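Local coordinates for protein shikimate 5-dehydrogenase AroE (5-dehydroshikimate reductase) (Mycobacterium tuberculosis, PDB 4P4G) that probably catalyses the NADP-dependent, reversible reduction of 3-dehydroshikimate to shikimate, a step of chorismate and aromatic amino acid biosynthesis, at residues S88-V93 with N103-G108. Sequence-based numbering, arbitrary orientation.
Sequences SANTLV and NTDIDG. With SKM ((3R,4S,5R)-3,4,5-trihydroxycyclohex-1-ene-1-carboxylic acid), chain C.
Asn90 reaches across to Thr104 and grips it twice: its OD1 accepts from Thr104 N (2.8 Å), while its ND2 donates to Thr104 OG1 (3.0 Å), which lies almost in the Asn90 amide plane. The oxygen takes a second bond on its other face, where Thr91 OG1 donates from above the carbonyl plane. With CG between its own backbone N and carbonyl carbon (chi1 73°), Asn90 swings its amide off the loop leading into strand 91-95 and toward the start of helix 105-113. The bonds to both amide atoms fix the flip, leaving ND2 aimed also at shikimate O12, 2.9 Å off. That hydroxyl in turn donates to Asp105 OD1 (2.6 Å), whose other oxygen, OD2, forms a salt bridge with Lys69. Asn103 works on the flank: ND2 sends a nearly straight bond (170°) to Ser88 O, meeting it well above the carbonyl plane, and OD1 caps the helix through weak bonds from Asp105 N and Ile106 N. Thr104 OG1 and Thr91 OG1 are further tied to Gln243 O and Gln247 NE2 of helix 236-252. The chemistry implies that, in the shikimate pocket, hydroxyl O12 is held as both acceptor and donor, between an amide N-H whose rotation is fixed by Thr104 and Thr91 and a carboxylate tied through its second oxygen to Lys69.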
# COMPACT_ATOMS: atom_id res chain seq x y z
N SER A 88 3.04 -5.94 -8.56
CA SER A 88 4.04 -5.18 -7.83
C SER A 88 4.23 -5.85 -6.49
O SER A 88 3.42 -6.70 -6.08
CB SER A 88 3.61 -3.72 -7.66
OG SER A 88 2.51 -3.62 -6.78
N ALA A 89 5.31 -5.50 -5.80
CA ALA A 89 5.64 -6.16 -4.55
C ALA A 89 6.12 -5.13 -3.55
O ALA A 89 6.97 -4.31 -3.87
CB ALA A 89 6.73 -7.19 -4.78
N ASN A 90 5.60 -5.19 -2.33
CA ASN A 90 6.07 -4.29 -1.29
C ASN A 90 6.90 -5.05 -0.25
O ASN A 90 7.21 -4.51 0.81
CB ASN A 90 4.88 -3.62 -0.60
CG ASN A 90 4.14 -4.58 0.30
OD1 ASN A 90 4.06 -5.78 0.01
ND2 ASN A 90 3.58 -4.06 1.39
N THR A 91 7.23 -6.29 -0.56
CA THR A 91 7.93 -7.15 0.40
C THR A 91 8.88 -8.07 -0.34
O THR A 91 8.50 -8.69 -1.33
CB THR A 91 6.92 -8.04 1.17
OG1 THR A 91 5.85 -7.23 1.68
CG2 THR A 91 7.58 -8.78 2.32
N LEU A 92 10.13 -8.13 0.11
CA LEU A 92 11.06 -9.15 -0.35
C LEU A 92 11.49 -9.99 0.84
O LEU A 92 11.90 -9.44 1.87
CB LEU A 92 12.30 -8.51 -0.99
CG LEU A 92 12.03 -7.82 -2.32
CD1 LEU A 92 13.23 -6.95 -2.68
CD2 LEU A 92 11.76 -8.85 -3.40
N VAL A 93 11.43 -11.31 0.68
CA VAL A 93 11.74 -12.25 1.75
C VAL A 93 12.91 -13.13 1.32
O VAL A 93 12.89 -13.72 0.23
CB VAL A 93 10.52 -13.14 2.05
CG1 VAL A 93 10.78 -14.05 3.26
CG2 VAL A 93 9.28 -12.27 2.27
N ASN A 103 3.12 -9.32 -1.93
CA ASN A 103 2.43 -8.05 -1.80
C ASN A 103 1.47 -8.10 -0.63
O ASN A 103 0.45 -8.79 -0.68
CB ASN A 103 1.69 -7.68 -3.08
CG ASN A 103 1.23 -6.25 -3.06
OD1 ASN A 103 0.43 -5.86 -2.21
ND2 ASN A 103 1.75 -5.45 -3.99
N THR A 104 1.80 -7.37 0.43
CA THR A 104 0.91 -7.29 1.58
C THR A 104 0.05 -6.02 1.62
O THR A 104 -0.73 -5.84 2.56
CB THR A 104 1.68 -7.41 2.91
OG1 THR A 104 2.45 -6.21 3.13
CG2 THR A 104 2.63 -8.60 2.89
N ASP A 105 0.17 -5.15 0.61
CA ASP A 105 -0.67 -3.95 0.52
C ASP A 105 -2.14 -4.32 0.28
O ASP A 105 -3.04 -3.53 0.57
CB ASP A 105 -0.22 -3.01 -0.61
CG ASP A 105 1.06 -2.26 -0.29
OD1 ASP A 105 1.25 -1.83 0.87
OD2 ASP A 105 1.89 -2.11 -1.22
N ILE A 106 -2.37 -5.50 -0.28
CA ILE A 106 -3.74 -6.01 -0.43
C ILE A 106 -4.37 -6.13 0.96
O ILE A 106 -5.50 -5.65 1.17
CB ILE A 106 -3.75 -7.39 -1.10
CG1 ILE A 106 -3.16 -7.32 -2.51
CG2 ILE A 106 -5.17 -7.96 -1.13
CD1 ILE A 106 -2.77 -8.69 -3.05
N ASP A 107 -3.65 -6.75 1.90
CA ASP A 107 -4.08 -6.81 3.30
C ASP A 107 -4.25 -5.42 3.90
O ASP A 107 -5.16 -5.19 4.71
CB ASP A 107 -3.06 -7.55 4.17
CG ASP A 107 -2.94 -9.01 3.84
OD1 ASP A 107 -3.84 -9.56 3.16
OD2 ASP A 107 -1.95 -9.63 4.28
N GLY A 108 -3.35 -4.52 3.54
CA GLY A 108 -3.40 -3.15 4.01
C GLY A 108 -4.72 -2.50 3.66
O GLY A 108 -5.38 -1.89 4.52
O12 SKM C . 3.71 -1.15 1.45
C8 SKM C . 4.17 -0.33 2.52
C6 SKM C . 3.87 1.10 2.17
O7 SKM C . 4.27 1.39 0.85
C5 SKM C . 4.60 1.96 3.07
C4 SKM C . 5.61 1.62 3.87
C1 SKM C . 6.27 2.68 4.74
O2 SKM C . 7.15 2.35 5.54
O3 SKM C . 5.92 3.87 4.66
C10 SKM C . 6.15 0.16 3.97
C9 SKM C . 5.64 -0.62 2.72
O11 SKM C . 5.82 -1.96 3.02